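Local coordinates for putative CRISPR-associated endoribonuclease-like protein Cas6nc (Pyrococcus horikoshii, PDB 3QJL) that binds CRISPR RNA and belongs to the Cas6 family of CRISPR RNA-processing endoribonucleases, though its own cleavage activity is only putative, at residues E34-I39 / R92-A97. Numbering follows the deposited sequence.
Sequences EKVNSI and RAIAEA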
ATOM      1  N   GLU A  34     -27.150  16.730   7.203  1.00 58.01           N
ATOM      2  CA  GLU A  34     -28.474  17.143   6.757  1.00 55.18           C
ATOM      3  C   GLU A  34     -29.556  16.235   7.335  1.00 61.95           C
ATOM      4  O   GLU A  34     -30.552  16.710   7.895  1.00 57.75           O
ATOM      5  CB  GLU A  34     -28.502  17.096   5.230  1.00 55.91           C
ATOM      6  CG  GLU A  34     -29.847  17.253   4.578  1.00 66.39           C
ATOM      7  CD  GLU A  34     -29.748  17.165   3.057  1.00 88.96           C
ATOM      8  OE1 GLU A  34     -30.500  17.898   2.374  1.00105.26           O
ATOM      9  OE2 GLU A  34     -28.922  16.366   2.543  1.00 70.29           O
ATOM     10  N   LYS A  35     -29.351  14.926   7.201  1.00 57.68           N
ATOM     11  CA  LYS A  35     -30.301  13.950   7.704  1.00 49.39           C
ATOM     12  C   LYS A  35     -30.491  14.030   9.219  1.00 53.75           C
ATOM     13  O   LYS A  35     -31.618  14.058   9.692  1.00 62.04           O
ATOM     14  CB  LYS A  35     -29.906  12.547   7.274  1.00 44.56           C
ATOM     15  CG  LYS A  35     -29.941  12.360   5.778  1.00 49.30           C
ATOM     16  CD  LYS A  35     -29.640  10.929   5.390  1.00 53.24           C
ATOM     17  CE  LYS A  35     -29.397  10.805   3.901  1.00 56.66           C
ATOM     18  NZ  LYS A  35     -30.443  11.498   3.093  1.00 59.20           N
ATOM     19  N   VAL A  36     -29.403  14.073   9.979  1.00 51.92           N
ATOM     20  CA  VAL A  36     -29.507  14.222  11.429  1.00 51.56           C
ATOM     21  C   VAL A  36     -30.127  15.567  11.788  1.00 58.14           C
ATOM     22  O   VAL A  36     -30.880  15.686  12.751  1.00 61.08           O
ATOM     23  CB  VAL A  36     -28.134  14.128  12.121  1.00 53.12           C
ATOM     24  CG1 VAL A  36     -28.267  14.347  13.627  1.00 48.75           C
ATOM     25  CG2 VAL A  36     -27.485  12.791  11.828  1.00 53.84           C
ATOM     26  N   ASN A  37     -29.813  16.593  11.015  1.00 58.57           N
ATOM     27  CA  ASN A  37     -30.297  17.915  11.357  1.00 58.23           C
ATOM     28  C   ASN A  37     -31.825  17.995  11.304  1.00 63.63           C
ATOM     29  O   ASN A  37     -32.439  18.767  12.042  1.00 66.83           O
ATOM     30  CB  ASN A  37     -29.655  18.968  10.470  1.00 53.74           C
ATOM     31  CG  ASN A  37     -29.985  20.364  10.910  1.00 58.62           C
ATOM     32  OD1 ASN A  37     -29.587  20.801  11.997  1.00 57.60           O
ATOM     33  ND2 ASN A  37     -30.716  21.082  10.067  1.00 59.84           N
ATOM     34  N   SER A  38     -32.434  17.181  10.447  1.00 58.94           N
ATOM     35  CA  SER A  38     -33.886  17.129  10.330  1.00 56.80           C
ATOM     36  C   SER A  38     -34.541  16.650  11.632  1.00 65.42           C
ATOM     37  O   SER A  38     -35.631  17.096  12.001  1.00 61.06           O
ATOM     38  CB  SER A  38     -34.291  16.202   9.183  1.00 57.38           C
ATOM     39  OG  SER A  38     -33.891  16.714   7.928  1.00 55.05           O
ATOM     40  N   ILE A  39     -33.864  15.735  12.319  1.00 64.45           N
ATOM     41  CA  ILE A  39     -34.368  15.135  13.547  1.00 60.39           C
ATOM     42  C   ILE A  39     -33.758  15.785  14.794  1.00 64.11           C
ATOM     43  O   ILE A  39     -34.472  16.330  15.622  1.00 65.69           O
ATOM     44  CB  ILE A  39     -34.121  13.618  13.575  1.00 62.89           C
ATOM     45  CG1 ILE A  39     -34.474  12.994  12.229  1.00 62.99           C
ATOM     46  CG2 ILE A  39     -34.937  12.972  14.653  1.00 65.66           C
ATOM     47  CD1 ILE A  39     -35.807  13.434  11.705  1.00 56.37           C
ATOM     48  N   ARG A  92     -27.138   6.876  18.127  1.00 61.28           N
ATOM     49  CA  ARG A  92     -28.589   6.706  18.160  1.00 49.14           C
ATOM     50  C   ARG A  92     -29.239   7.611  17.128  1.00 47.83           C
ATOM     51  O   ARG A  92     -29.958   7.150  16.250  1.00 46.55           O
ATOM     52  CB  ARG A  92     -29.074   7.078  19.561  1.00 57.89           C
ATOM     53  CG  ARG A  92     -30.262   6.297  20.097  1.00 63.33           C
ATOM     54  CD  ARG A  92     -31.541   7.107  19.952  1.00 68.99           C
ATOM     55  NE  ARG A  92     -31.239   8.489  19.597  1.00 74.31           N
ATOM     56  CZ  ARG A  92     -31.255   9.503  20.457  1.00 78.05           C
ATOM     57  NH1 ARG A  92     -31.589   9.277  21.731  1.00 73.26           N
ATOM     58  NH2 ARG A  92     -30.948  10.738  20.036  1.00 64.87           N
ATOM     59  N   ALA A  93     -28.945   8.901  17.221  1.00 49.22           N
ATOM     60  CA  ALA A  93     -29.473   9.897  16.290  1.00 48.07           C
ATOM     61  C   ALA A  93     -29.081   9.671  14.831  1.00 48.88           C
ATOM     62  O   ALA A  93     -29.819  10.035  13.926  1.00 48.91           O
ATOM     63  CB  ALA A  93     -29.056  11.281  16.725  1.00 50.48           C
ATOM     64  N   ILE A  94     -27.913   9.092  14.587  1.00 50.12           N
ATOM     65  CA  ILE A  94     -27.502   8.878  13.206  1.00 50.13           C
ATOM     66  C   ILE A  94     -28.301   7.730  12.598  1.00 48.23           C
ATOM     67  O   ILE A  94     -28.808   7.830  11.477  1.00 49.26           O
ATOM     68  CB  ILE A  94     -25.978   8.645  13.083  1.00 46.60           C
ATOM     69  CG1 ILE A  94     -25.231   9.943  13.380  1.00 48.27           C
ATOM     70  CG2 ILE A  94     -25.613   8.136  11.691  1.00 40.28           C
ATOM     71  CD1 ILE A  94     -23.716   9.782  13.484  1.00 44.47           C
ATOM     72  N   ALA A  95     -28.417   6.642  13.349  1.00 45.79           N
ATOM     73  CA  ALA A  95     -29.223   5.505  12.921  1.00 52.80           C
ATOM     74  C   ALA A  95     -30.633   5.942  12.487  1.00 56.46           C
ATOM     75  O   ALA A  95     -31.090   5.592  11.399  1.00 55.23           O
ATOM     76  CB  ALA A  95     -29.301   4.478  14.036  1.00 48.32           C
ATOM     77  N   GLU A  96     -31.307   6.718  13.335  1.00 52.53           N
ATOM     78  CA  GLU A  96     -32.655   7.191  13.040  1.00 54.02           C
ATOM     79  C   GLU A  96     -32.703   8.042  11.771  1.00 58.91           C
ATOM     80  O   GLU A  96     -33.462   7.745  10.838  1.00 57.16           O
ATOM     81  CB  GLU A  96     -33.211   7.988  14.222  1.00 54.77           C
ATOM     82  CG  GLU A  96     -34.730   7.958  14.300  1.00 57.65           C
ATOM     83  CD  GLU A  96     -35.290   8.748  15.478  1.00 65.51           C
ATOM     84  OE1 GLU A  96     -36.374   9.359  15.320  1.00 64.80           O
ATOM     85  OE2 GLU A  96     -34.660   8.756  16.562  1.00 66.11           O
ATOM     86  N   ALA A  97     -31.889   9.097  11.746  1.00 53.90           N
ATOM     87  CA  ALA A  97     -31.859  10.038  10.631  1.00 52.56           C
ATOM     88  C   ALA A  97     -31.666   9.316   9.317  1.00 52.58           C
ATOM     89  O   ALA A  97     -32.404   9.529   8.352  1.00 54.88           O
ATOM     90  CB  ALA A  97     -30.747  11.031  10.826  1.00 54.33           C
TER
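Ala97 turns its CB toward the backbone of helix 25-39, where the methyl rests against the peptide group linking Lys35 and Val36: Ala97 CB is 3.4 Å from Val36 N and 4.0 Å from Lys35 CB. A side chain of one carbon suits this place, because the CA atoms of Val36 and Ala97 are just 4.9 Å apart. Val36, branched at CB, offers two methyls to different neighbours. Its CG1 stands anti to the backbone N (chi1 178°) and faces Ala93 CB at 4.4 Å, while CG2 is 3.8 Å from Ala97 CB and 3.9 Å from Ile94 CG1. Ala93, another small residue one turn before Ala97, keeps this face of helix 88-100 low. Ile39 keeps the margin apolar: it brings CG1 to 4.4 Å from Ala97 CB, and its CG2 meets the extended Glu96 chain at OE1, the two side chains crossing at about a right angle. Lys35 contributes mainly its CB; the rest of the chain leads away, its NZ hydrogen-bonding Glu103 O and its charge forming a cation-pi contact with Phe104. Ile43 of helix 41-47 touches both Val36 and Ala93. The segment axes approach to 8.5 Å at 100°, joining the two helices almost perpendicularly within the Cas6 N-terminal, ferredoxin-like region. With no hydrogen bond between the segments, the junction depends on apolar shape fit, and the lysine ammonium group finds its partners outside it.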